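Local coordinates for protein LbaCas13a (C2c2) (Lachnospiraceae bacterium, PDB 5W1H) that binds a mature CRISPR RNA and, directed by that guide, cleaves RNA, probably with a preference for adenosine, at residues Arg303-Leu308 and Phe403-Ile408; Val336-Phe341 and Lys426-Tyr431; Lys1307-Ile1312 and Ala1320-Cys1325. All blocks are in the same frame, centred on the assembly; numbering follows the deposited sequence.

Overall arrangement
All three contacts touch the guide RNA of chain B at different nucleotides: interaction 1 reaches G13 through His406, interaction 2 grips the phosphate of A4 through Lys426, and interaction 3 meets A1 through Lys1323 and Glu1324. Interactions 1 and 2 alternate along the chain, and their second segments lie on or at the start of successive helices, 398-417 and 429-458. Their centres are about 17 Å apart, with nearest atoms about 7 Å apart. Interaction 3 comes far later in sequence, in a beta hairpin, with its centre about 25 Å from that of interaction 2 and about 30 Å from that of interaction 1. None of the three touches another.

Interaction 1: Arg303-Leu308 and Phe403-Ile408; sequences RRLVVL and FFIHRI. With nucleotides of chain B.
Leu305 and Val306 meet Phe404, Ile405 and Ile408 where two helices pass each other, their local axes 10.3 Å apart at closest approach and their N-to-C directions 51° apart. This is apolar helix-helix packing between helix 292-311 and helix 398-417, buried and without a hydrogen bond from one segment to the other. Leu305 does most of the work. Its CD1 methyl comes to 3.7 Å from Phe404 CB and also touches the near side of the ring at CD2, the two side chains crossing at about a right angle. The other branch faces Ile405 more loosely, with Leu305 CD2 4.5 Å from Ile405 CG1. Ile408 comes in from the next turn: with CG1 beside the backbone N and anti to the carbonyl carbon (chi1 -64°), its extended branch carries CD1 to within 3.9 Å of Leu305 O. The same methyl lies 4.1 Å from Val306 CG2, touching the backbone of one residue and the side chain of the next. Phe404 is also met edge-to-face by Phe283, and Leu440 and Ile436 of helix 429-458 close in on Val306 and Ile408. Two residues of helix 398-417 that take no part in this packing reach the guide RNA: Arg407 forms a salt bridge to a phosphate, and His406, its ND1 bonded to Glu276, brings CD2 to 3.4 Å from N2 of G13 of chain B.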
loop_
_atom_site.group_PDB
_atom_site.type_symbol
_atom_site.label_atom_id
_atom_site.label_comp_id
_atom_site.label_asym_id
_atom_site.label_seq_id
_atom_site.Cartn_x
_atom_site.Cartn_y
_atom_site.Cartn_z
ATOM N N ARG A 303 8.236 -33.026 6.001
ATOM C CA ARG A 303 8.398 -32.825 7.437
ATOM C C ARG A 303 9.645 -33.531 7.954
ATOM O O ARG A 303 10.351 -33.005 8.825
ATOM C CB ARG A 303 7.156 -33.322 8.176
ATOM C CG ARG A 303 7.231 -33.176 9.681
ATOM C CD ARG A 303 7.290 -31.713 10.084
ATOM N NE ARG A 303 7.726 -31.544 11.467
ATOM C CZ ARG A 303 7.923 -30.367 12.049
ATOM N NH1 ARG A 303 7.716 -29.246 11.369
ATOM N NH2 ARG A 303 8.327 -30.310 13.309
ATOM N N ARG A 304 9.931 -34.730 7.432
ATOM C CA ARG A 304 11.119 -35.457 7.868
ATOM C C ARG A 304 12.398 -34.729 7.478
ATOM O O ARG A 304 13.392 -34.797 8.210
ATOM C CB ARG A 304 11.114 -36.874 7.293
ATOM C CG ARG A 304 10.061 -37.785 7.911
ATOM C CD ARG A 304 10.399 -39.253 7.695
ATOM N NE ARG A 304 9.264 -40.122 7.989
ATOM C CZ ARG A 304 8.383 -40.529 7.080
ATOM N NH1 ARG A 304 8.510 -40.146 5.815
ATOM N NH2 ARG A 304 7.378 -41.319 7.430
ATOM N N LEU A 305 12.393 -34.033 6.339
ATOM C CA LEU A 305 13.552 -33.226 5.964
ATOM C C LEU A 305 13.793 -32.104 6.968
ATOM O O LEU A 305 14.945 -31.791 7.296
ATOM C CB LEU A 305 13.364 -32.654 4.559
ATOM C CG LEU A 305 13.461 -33.631 3.386
ATOM C CD1 LEU A 305 13.032 -32.956 2.090
ATOM C CD2 LEU A 305 14.877 -34.163 3.256
ATOM N N VAL A 306 12.720 -31.487 7.469
ATOM C CA VAL A 306 12.872 -30.433 8.470
ATOM C C VAL A 306 13.421 -31.008 9.770
ATOM O O VAL A 306 14.325 -30.436 10.389
ATOM C CB VAL A 306 11.534 -29.705 8.694
ATOM C CG1 VAL A 306 11.623 -28.780 9.900
ATOM C CG2 VAL A 306 11.152 -28.917 7.459
ATOM N N VAL A 307 12.877 -32.147 10.206
ATOM C CA VAL A 307 13.346 -32.772 11.440
ATOM C C VAL A 307 14.808 -33.182 11.305
ATOM O O VAL A 307 15.621 -32.957 12.211
ATOM C CB VAL A 307 12.448 -33.969 11.800
ATOM C CG1 VAL A 307 13.016 -34.733 12.989
ATOM C CG2 VAL A 307 11.033 -33.493 12.094
ATOM N N LEU A 308 15.165 -33.776 10.165
ATOM C CA LEU A 308 16.552 -34.146 9.911
ATOM C C LEU A 308 17.478 -32.937 9.992
ATOM O O LEU A 308 18.543 -32.999 10.622
ATOM C CB LEU A 308 16.662 -34.806 8.540
ATOM C CG LEU A 308 18.091 -34.974 8.038
ATOM C CD1 LEU A 308 18.783 -36.040 8.866
ATOM C CD2 LEU A 308 18.103 -35.330 6.566
ATOM N N PHE A 403 16.438 -29.585 -3.170
ATOM C CA PHE A 403 15.728 -28.314 -3.306
ATOM C C PHE A 403 15.170 -27.857 -1.967
ATOM O O PHE A 403 15.297 -26.682 -1.600
ATOM C CB PHE A 403 14.599 -28.431 -4.335
ATOM C CG PHE A 403 13.808 -27.161 -4.511
ATOM C CD1 PHE A 403 14.225 -26.190 -5.411
ATOM C CD2 PHE A 403 12.655 -26.934 -3.773
ATOM C CE1 PHE A 403 13.508 -25.015 -5.569
ATOM C CE2 PHE A 403 11.936 -25.760 -3.925
ATOM C CZ PHE A 403 12.360 -24.802 -4.829
ATOM N N PHE A 404 14.556 -28.778 -1.221
ATOM C CA PHE A 404 14.011 -28.434 0.085
ATOM C C PHE A 404 15.116 -28.110 1.086
ATOM O O PHE A 404 14.958 -27.210 1.918
ATOM C CB PHE A 404 13.129 -29.571 0.598
ATOM C CG PHE A 404 11.737 -29.566 0.021
ATOM C CD1 PHE A 404 10.989 -28.398 -0.010
ATOM C CD2 PHE A 404 11.180 -30.726 -0.497
ATOM C CE1 PHE A 404 9.703 -28.388 -0.540
ATOM C CE2 PHE A 404 9.895 -30.724 -1.027
ATOM C CZ PHE A 404 9.159 -29.553 -1.049
ATOM N N ILE A 405 16.239 -28.828 1.031
ATOM C CA ILE A 405 17.331 -28.536 1.959
ATOM C C ILE A 405 17.895 -27.146 1.690
ATOM O O ILE A 405 18.224 -26.402 2.622
ATOM C CB ILE A 405 18.412 -29.630 1.881
ATOM C CG1 ILE A 405 17.858 -30.943 2.438
ATOM C CG2 ILE A 405 19.648 -29.228 2.673
ATOM C CD1 ILE A 405 18.811 -32.100 2.337
ATOM N N HIS A 406 17.976 -26.759 0.415
ATOM C CA HIS A 406 18.391 -25.401 0.078
ATOM C C HIS A 406 17.367 -24.373 0.546
ATOM O O HIS A 406 17.740 -23.287 1.007
ATOM C CB HIS A 406 18.632 -25.289 -1.428
ATOM C CG HIS A 406 19.987 -25.761 -1.855
ATOM N ND1 HIS A 406 20.181 -26.611 -2.924
ATOM C CD2 HIS A 406 21.218 -25.500 -1.354
ATOM C CE1 HIS A 406 21.473 -26.849 -3.065
ATOM N NE2 HIS A 406 22.125 -26.185 -2.126
ATOM N N ARG A 407 16.071 -24.690 0.433
ATOM C CA ARG A 407 15.048 -23.797 0.973
ATOM C C ARG A 407 15.192 -23.643 2.484
ATOM O O ARG A 407 15.040 -22.538 3.018
ATOM C CB ARG A 407 13.645 -24.308 0.630
ATOM C CG ARG A 407 13.279 -24.251 -0.843
ATOM C CD ARG A 407 13.399 -22.838 -1.394
ATOM N NE ARG A 407 12.599 -21.872 -0.642
ATOM C CZ ARG A 407 12.581 -20.570 -0.901
ATOM N NH1 ARG A 407 13.314 -20.084 -1.894
ATOM N NH2 ARG A 407 11.834 -19.753 -0.171
ATOM N N ILE A 408 15.480 -24.742 3.187
ATOM C CA ILE A 408 15.593 -24.686 4.644
ATOM C C ILE A 408 16.767 -23.806 5.057
ATOM O O ILE A 408 16.639 -22.943 5.935
ATOM C CB ILE A 408 15.732 -26.101 5.235
ATOM C CG1 ILE A 408 14.476 -26.934 4.972
ATOM C CG2 ILE A 408 16.007 -26.015 6.731
ATOM C CD1 ILE A 408 14.642 -28.407 5.324
ATOM P P G B 13 29.794 -20.841 -8.243
ATOM O OP1 G B 13 31.253 -20.918 -8.506
ATOM O OP2 G B 13 28.833 -21.432 -9.210
ATOM O "O5'" G B 13 29.521 -21.483 -6.812
ATOM C "C5'" G B 13 30.279 -21.076 -5.684
ATOM C "C4'" G B 13 29.593 -21.454 -4.398
ATOM O "O4'" G B 13 28.283 -20.836 -4.343
ATOM C "C3'" G B 13 29.316 -22.936 -4.198
ATOM O "O3'" G B 13 30.452 -23.633 -3.710
ATOM C "C2'" G B 13 28.147 -22.929 -3.221
ATOM O "O2'" G B 13 28.604 -22.737 -1.894
ATOM C "C1'" G B 13 27.381 -21.675 -3.657
ATOM N N9 G B 13 26.257 -22.011 -4.552
ATOM C C8 G B 13 26.299 -22.200 -5.910
ATOM N N7 G B 13 25.137 -22.514 -6.420
ATOM C C5 G B 13 24.276 -22.538 -5.330
ATOM C C6 G B 13 22.887 -22.818 -5.258
ATOM O O6 G B 13 22.111 -23.106 -6.175
ATOM N N1 G B 13 22.410 -22.732 -3.954
ATOM C C2 G B 13 23.173 -22.421 -2.857
ATOM N N2 G B 13 22.530 -22.387 -1.682
ATOM N N3 G B 13 24.470 -22.155 -2.910
ATOM C C4 G B 13 24.953 -22.235 -4.169
#

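Interaction 2: Val336-Phe341 and Lys426-Tyr431. With nucleotides of chain B.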
loop_
_atom_site.group_PDB
_atom_site.type_symbol
_atom_site.label_atom_id
_atom_site.label_comp_id
_atom_site.label_asym_id
_atom_site.label_seq_id
_atom_site.Cartn_x
_atom_site.Cartn_y
_atom_site.Cartn_z
ATOM N N VAL A 336 7.747 -25.837 21.345
ATOM C CA VAL A 336 7.950 -25.590 22.767
ATOM C C VAL A 336 9.174 -26.325 23.306
ATOM O O VAL A 336 9.352 -26.414 24.526
ATOM C CB VAL A 336 6.693 -25.947 23.577
ATOM C CG1 VAL A 336 5.535 -25.044 23.171
ATOM C CG2 VAL A 336 6.329 -27.410 23.381
ATOM N N ASP A 337 10.020 -26.851 22.427
ATOM C CA ASP A 337 11.272 -27.455 22.860
ATOM C C ASP A 337 12.249 -26.372 23.308
ATOM O O ASP A 337 12.396 -25.337 22.654
ATOM C CB ASP A 337 11.876 -28.283 21.725
ATOM C CG ASP A 337 13.145 -29.000 22.132
ATOM O OD1 ASP A 337 13.453 -29.038 23.342
ATOM O OD2 ASP A 337 13.836 -29.529 21.236
ATOM N N ASN A 338 12.920 -26.617 24.432
ATOM C CA ASN A 338 13.847 -25.655 25.015
ATOM C C ASN A 338 15.262 -25.768 24.462
ATOM O O ASN A 338 16.142 -25.020 24.902
ATOM C CB ASN A 338 13.887 -25.818 26.539
ATOM C CG ASN A 338 12.684 -25.203 27.222
ATOM O OD1 ASN A 338 12.228 -24.122 26.844
ATOM N ND2 ASN A 338 12.164 -25.888 28.234
ATOM N N ARG A 339 15.499 -26.673 23.516
ATOM C CA ARG A 339 16.839 -26.879 22.984
ATOM C C ARG A 339 17.354 -25.618 22.299
ATOM O O ARG A 339 16.616 -24.925 21.591
ATOM C CB ARG A 339 16.831 -28.052 22.005
ATOM C CG ARG A 339 18.149 -28.320 21.308
ATOM C CD ARG A 339 18.167 -29.737 20.766
ATOM N NE ARG A 339 16.832 -30.330 20.790
ATOM C CZ ARG A 339 16.591 -31.633 20.696
ATOM N NH1 ARG A 339 17.598 -32.486 20.572
ATOM N NH2 ARG A 339 15.344 -32.084 20.729
ATOM N N GLU A 340 18.633 -25.325 22.509
ATOM C CA GLU A 340 19.253 -24.110 22.000
ATOM C C GLU A 340 19.981 -24.400 20.694
ATOM O O GLU A 340 20.787 -25.333 20.617
ATOM C CB GLU A 340 20.211 -23.526 23.037
ATOM C CG GLU A 340 19.539 -23.245 24.371
ATOM C CD GLU A 340 20.413 -22.447 25.315
ATOM O OE1 GLU A 340 21.556 -22.117 24.934
ATOM O OE2 GLU A 340 19.953 -22.149 26.440
ATOM N N PHE A 341 19.681 -23.600 19.668
ATOM C CA PHE A 341 20.341 -23.750 18.374
ATOM C C PHE A 341 21.784 -23.268 18.445
ATOM O O PHE A 341 22.699 -23.922 17.932
ATOM C CB PHE A 341 19.555 -22.974 17.314
ATOM C CG PHE A 341 20.039 -23.183 15.906
ATOM C CD1 PHE A 341 19.834 -24.392 15.262
ATOM C CD2 PHE A 341 20.659 -22.156 15.210
ATOM C CE1 PHE A 341 20.261 -24.581 13.960
ATOM C CE2 PHE A 341 21.084 -22.337 13.906
ATOM C CZ PHE A 341 20.882 -23.554 13.281
ATOM N N LYS A 426 14.483 -16.523 19.774
ATOM C CA LYS A 426 14.891 -16.684 18.386
ATOM C C LYS A 426 16.119 -17.575 18.238
ATOM O O LYS A 426 16.466 -17.947 17.111
ATOM C CB LYS A 426 15.141 -15.305 17.764
ATOM C CG LYS A 426 14.929 -15.246 16.261
ATOM C CD LYS A 426 14.736 -13.814 15.771
ATOM C CE LYS A 426 13.292 -13.350 15.912
ATOM N NZ LYS A 426 13.126 -11.930 15.488
ATOM N N ALA A 427 16.774 -17.930 19.341
ATOM C CA ALA A 427 17.892 -18.864 19.338
ATOM C C ALA A 427 17.477 -20.291 19.682
ATOM O O ALA A 427 18.346 -21.162 19.792
ATOM C CB ALA A 427 18.978 -18.394 20.313
ATOM N N ARG A 428 16.183 -20.548 19.865
ATOM C CA ARG A 428 15.703 -21.887 20.185
ATOM C C ARG A 428 15.543 -22.710 18.913
ATOM O O ARG A 428 14.978 -22.232 17.925
ATOM C CB ARG A 428 14.366 -21.815 20.926
ATOM C CG ARG A 428 14.436 -21.201 22.316
ATOM C CD ARG A 428 15.082 -22.151 23.312
ATOM N NE ARG A 428 14.647 -21.879 24.681
ATOM C CZ ARG A 428 15.383 -21.250 25.594
ATOM N NH1 ARG A 428 16.603 -20.826 25.293
ATOM N NH2 ARG A 428 14.898 -21.050 26.813
ATOM N N THR A 429 16.033 -23.953 18.942
ATOM C CA THR A 429 15.939 -24.815 17.766
ATOM C C THR A 429 14.488 -25.024 17.344
ATOM O O THR A 429 14.184 -25.085 16.147
ATOM C CB THR A 429 16.611 -26.164 18.040
ATOM O OG1 THR A 429 17.968 -25.953 18.450
ATOM C CG2 THR A 429 16.602 -27.034 16.788
ATOM N N GLY A 430 13.577 -25.125 18.316
ATOM C CA GLY A 430 12.176 -25.341 17.994
ATOM C C GLY A 430 11.505 -24.135 17.370
ATOM O O GLY A 430 10.592 -24.283 16.554
ATOM N N TYR A 431 11.927 -22.928 17.755
ATOM C CA TYR A 431 11.460 -21.738 17.055
ATOM C C TYR A 431 11.875 -21.779 15.589
ATOM O O TYR A 431 11.064 -21.504 14.696
ATOM C CB TYR A 431 12.004 -20.475 17.728
ATOM C CG TYR A 431 11.809 -19.223 16.894
ATOM C CD1 TYR A 431 10.631 -18.491 16.969
ATOM C CD2 TYR A 431 12.799 -18.783 16.018
ATOM C CE1 TYR A 431 10.443 -17.351 16.198
ATOM C CE2 TYR A 431 12.619 -17.651 15.242
ATOM C CZ TYR A 431 11.443 -16.939 15.338
ATOM O OH TYR A 431 11.266 -15.809 14.572
ATOM P P A B 4 10.000 -10.331 15.851
ATOM O OP1 A B 4 10.237 -11.800 15.870
ATOM O OP2 A B 4 11.123 -9.408 16.151
ATOM O "O5'" A B 4 9.437 -9.946 14.413
ATOM C "C5'" A B 4 8.559 -10.820 13.717
ATOM C "C4'" A B 4 7.593 -10.050 12.857
ATOM O "O4'" A B 4 6.724 -9.256 13.702
ATOM C "C3'" A B 4 8.224 -9.039 11.914
ATOM O "O3'" A B 4 8.698 -9.623 10.715
ATOM C "C2'" A B 4 7.104 -8.027 11.712
ATOM O "O2'" A B 4 6.134 -8.532 10.805
ATOM C "C1'" A B 4 6.477 -8.004 13.104
ATOM N N9 A B 4 7.051 -6.965 13.983
ATOM C C8 A B 4 7.753 -7.168 15.147
ATOM N N7 A B 4 8.130 -6.065 15.746
ATOM C C5 A B 4 7.631 -5.065 14.921
ATOM C C6 A B 4 7.688 -3.664 15.006
ATOM N N6 A B 4 8.301 -3.014 16.001
ATOM N N1 A B 4 7.090 -2.953 14.023
ATOM C C2 A B 4 6.479 -3.617 13.030
ATOM N N3 A B 4 6.357 -4.929 12.841
ATOM C C4 A B 4 6.957 -5.604 13.837
HETATM O O HOH W 1 14.001 -25.605 20.843
#
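Arg428 sends its side chain out across the loop between Asn338 and Glu340, side by side with that of Asn338. The chain is bent at chi2 (-74°), which brings CD to 3.4 Å from Asn338 O and sets that carbonyl oxygen over one face of the guanidinium. The Glu340 carboxylate is almost parallel to the guanidinium, 5° between planes, but it is displaced out of plane: Glu340 OE2 lies 3.8 Å from Arg428 NH1, a long salt bridge of charge alone, with no N-H pointing at the oxygen. The stronger partner of this arginine is Glu424. Thr429 comes next. Its amide donates to Arg339 O at 2.9 Å, and Phe341 N donates to Ala427 O at 2.8 Å; these two bonds flank a single beta bridge between Glu340 and Arg428, which ties the loop after helix 327-335 to the start of helix 429-458, where Arg428 is the N-cap residue. A water donates to Arg339 O at 2.8 Å and accepts from Gly430 N, using an amide of the helix's first turn. Thr429 OG1 rests 3.6 Å from Phe341 CB and sits at the edge of the ring, near its plane. The ring itself runs on to Tyr371, Gln374 and Cys378 of helix 357-388. Within the loop, Arg339 takes Asp337 OD2 side-on with NE and NH2. Lys426, clear of the loop, donates from NZ to OP1 of A4 of chain B at 2.9 Å.

Interaction 3: Lys1307-Ile1312 and Ala1320-Cys1325; sequences KKMIGI and AKEKEC. With nucleotides of chain B.
Ala1320 tucks its CB against Met1309 CE, 3.7 Å away, just before the strand begins; Met1309, bent at both chi2 and chi3, curls its methyl over the backbone of the partner strand at Lys1321. From here the two segments run as an antiparallel beta hairpin. Lys1321 forms a hydrogen-bonded pair with Ile1310, tighter in one direction, with Ile1310 N 2.7 Å from Lys1321 O, than in the other, with Lys1321 N 3.2 Å from Ile1310 O. Glu1322, in the non-hydrogen-bonded pair with Met1309, has its CG 3.8 Å from Met1309 SD, while its carboxylate lies against the aliphatic chain of Lys1307, whose CD is 3.4 Å from Glu1322 OE2. Lys1323 makes the next hydrogen-bonded pair, with Lys1308. Their side chains lie alongside each other, pointing the same way, and share a water that accepts from both NZ atoms, at 2.7 Å from Lys1323 NZ. Lys1308 NZ forms salt bridges to Glu1238 and Asp1271. Lys1323 NZ also donates to O5' of A1 of chain B. Glu1324 presses its CB on C4 and C5 of that adenine, and its backbone O, buried with no polar partner, faces Lys1308 CE at 3.4 Å. Cys1325 CB closes on Lys1308 CG at 3.6 Å. With a leucine at Lys1308, Glu1238 and Asp1271 would probably be left without their shared cationic partner and the water held by Lys1323 alone of the two lysines. The hairpin, strands 1297-1310 and 1321-1330, lies against helix 1262-1273 through Arg1272 and Asp1271 and against helix 1239-1250 through Asn1241, while strand 1336-1344 also pairs with 1297-1310.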
loop_
_atom_site.group_PDB
_atom_site.type_symbol
_atom_site.label_atom_id
_atom_site.label_comp_id
_atom_site.label_asym_id
_atom_site.label_seq_id
_atom_site.Cartn_x
_atom_site.Cartn_y
_atom_site.Cartn_z
ATOM N N LYS A 1307 -6.037 -14.059 23.020
ATOM C CA LYS A 1307 -6.836 -15.267 22.895
ATOM C C LYS A 1307 -7.603 -15.252 21.580
ATOM O O LYS A 1307 -8.001 -14.195 21.083
ATOM C CB LYS A 1307 -7.813 -15.418 24.078
ATOM C CG LYS A 1307 -7.126 -15.599 25.428
ATOM C CD LYS A 1307 -8.124 -15.655 26.580
ATOM C CE LYS A 1307 -8.113 -14.369 27.398
ATOM N NZ LYS A 1307 -9.014 -14.445 28.586
ATOM N N LYS A 1308 -7.799 -16.444 21.019
ATOM C CA LYS A 1308 -8.619 -16.612 19.829
ATOM C C LYS A 1308 -9.347 -17.942 19.923
ATOM O O LYS A 1308 -8.903 -18.869 20.604
ATOM C CB LYS A 1308 -7.784 -16.559 18.543
ATOM C CG LYS A 1308 -6.767 -17.681 18.433
ATOM C CD LYS A 1308 -6.024 -17.645 17.110
ATOM C CE LYS A 1308 -5.013 -18.778 17.033
ATOM N NZ LYS A 1308 -4.383 -18.869 15.691
ATOM N N MET A 1309 -10.471 -18.031 19.221
ATOM C CA MET A 1309 -11.247 -19.258 19.164
ATOM C C MET A 1309 -10.865 -20.072 17.933
ATOM O O MET A 1309 -10.510 -19.525 16.886
ATOM C CB MET A 1309 -12.748 -18.958 19.147
ATOM C CG MET A 1309 -13.240 -18.190 20.367
ATOM S SD MET A 1309 -12.752 -18.979 21.913
ATOM C CE MET A 1309 -13.649 -20.522 21.805
ATOM N N ILE A 1310 -10.927 -21.394 18.082
ATOM C CA ILE A 1310 -10.732 -22.343 16.993
ATOM C C ILE A 1310 -12.076 -23.015 16.753
ATOM O O ILE A 1310 -12.545 -23.793 17.593
ATOM C CB ILE A 1310 -9.652 -23.385 17.320
ATOM C CG1 ILE A 1310 -8.444 -22.727 17.989
ATOM C CG2 ILE A 1310 -9.233 -24.134 16.062
ATOM C CD1 ILE A 1310 -7.662 -21.823 17.075
ATOM N N GLY A 1311 -12.699 -22.721 15.618
ATOM C CA GLY A 1311 -14.027 -23.217 15.330
ATOM C C GLY A 1311 -15.114 -22.264 15.796
ATOM O O GLY A 1311 -14.888 -21.331 16.570
ATOM N N ILE A 1312 -16.325 -22.513 15.303
ATOM C CA ILE A 1312 -17.494 -21.689 15.593
ATOM C C ILE A 1312 -18.579 -22.584 16.176
ATOM O O ILE A 1312 -18.851 -23.664 15.641
ATOM C CB ILE A 1312 -18.009 -20.969 14.332
ATOM C CG1 ILE A 1312 -16.901 -20.127 13.702
ATOM C CG2 ILE A 1312 -19.211 -20.099 14.667
ATOM C CD1 ILE A 1312 -16.352 -19.073 14.625
ATOM N N ALA A 1320 -16.039 -25.126 19.728
ATOM C CA ALA A 1320 -15.012 -24.094 19.695
ATOM C C ALA A 1320 -14.137 -24.164 20.941
ATOM O O ALA A 1320 -14.639 -24.191 22.069
ATOM C CB ALA A 1320 -15.650 -22.712 19.575
ATOM N N LYS A 1321 -12.824 -24.200 20.731
ATOM C CA LYS A 1321 -11.848 -24.155 21.806
ATOM C C LYS A 1321 -11.059 -22.854 21.728
ATOM O O LYS A 1321 -10.922 -22.253 20.658
ATOM C CB LYS A 1321 -10.892 -25.349 21.741
ATOM C CG LYS A 1321 -11.553 -26.694 22.011
ATOM C CD LYS A 1321 -10.570 -27.670 22.642
ATOM C CE LYS A 1321 -11.173 -29.058 22.780
ATOM N NZ LYS A 1321 -11.481 -29.659 21.450
ATOM N N GLU A 1322 -10.543 -22.420 22.873
ATOM C CA GLU A 1322 -9.773 -21.188 22.958
ATOM C C GLU A 1322 -8.281 -21.494 22.909
ATOM O O GLU A 1322 -7.820 -22.517 23.420
ATOM C CB GLU A 1322 -10.110 -20.420 24.239
ATOM C CG GLU A 1322 -9.736 -18.947 24.183
ATOM C CD GLU A 1322 -10.135 -18.193 25.434
ATOM O OE1 GLU A 1322 -9.740 -18.619 26.539
ATOM O OE2 GLU A 1322 -10.850 -17.176 25.311
ATOM N N LYS A 1323 -7.528 -20.586 22.289
ATOM C CA LYS A 1323 -6.099 -20.773 22.084
ATOM C C LYS A 1323 -5.397 -19.427 22.213
ATOM O O LYS A 1323 -6.026 -18.369 22.140
ATOM C CB LYS A 1323 -5.820 -21.394 20.709
ATOM C CG LYS A 1323 -4.433 -21.974 20.553
ATOM C CD LYS A 1323 -4.043 -22.065 19.094
ATOM C CE LYS A 1323 -2.680 -22.706 18.942
ATOM N NZ LYS A 1323 -2.493 -23.230 17.569
ATOM N N GLU A 1324 -4.083 -19.477 22.412
ATOM C CA GLU A 1324 -3.289 -18.257 22.410
ATOM C C GLU A 1324 -3.324 -17.610 21.026
ATOM O O GLU A 1324 -3.377 -18.290 19.997
ATOM C CB GLU A 1324 -1.844 -18.549 22.816
ATOM C CG GLU A 1324 -1.672 -19.177 24.203
ATOM C CD GLU A 1324 -1.741 -20.699 24.185
ATOM O OE1 GLU A 1324 -2.287 -21.267 23.213
ATOM O OE2 GLU A 1324 -1.239 -21.329 25.141
ATOM N N CYS A 1325 -3.299 -16.279 21.013
ATOM C CA CYS A 1325 -3.326 -15.504 19.781
ATOM C C CYS A 1325 -2.310 -14.377 19.886
ATOM O O CYS A 1325 -2.056 -13.854 20.975
ATOM C CB CYS A 1325 -4.726 -14.929 19.513
ATOM S SG CYS A 1325 -4.923 -14.013 17.952
ATOM O "O5'" A B 1 -0.167 -23.052 16.575
ATOM C "C5'" A B 1 0.730 -21.951 16.579
ATOM C "C4'" A B 1 -0.006 -20.635 16.598
ATOM O "O4'" A B 1 -0.701 -20.480 17.864
ATOM C "C3'" A B 1 0.868 -19.394 16.504
ATOM O "O3'" A B 1 1.252 -19.089 15.177
ATOM C "C2'" A B 1 0.000 -18.331 17.158
ATOM O "O2'" A B 1 -1.040 -17.927 16.278
ATOM C "C1'" A B 1 -0.631 -19.135 18.291
ATOM N N9 A B 1 0.173 -19.093 19.526
ATOM C C8 A B 1 0.782 -20.158 20.148
ATOM N N7 A B 1 1.428 -19.840 21.243
ATOM C C5 A B 1 1.230 -18.470 21.358
ATOM C C6 A B 1 1.653 -17.529 22.315
ATOM N N6 A B 1 2.401 -17.837 23.379
ATOM N N1 A B 1 1.280 -16.242 22.140
ATOM C C2 A B 1 0.530 -15.930 21.075
ATOM N N3 A B 1 0.071 -16.723 20.109
ATOM C C4 A B 1 0.456 -17.996 20.310
HETATM O O HOH W 2 -3.287 -21.707 15.538
#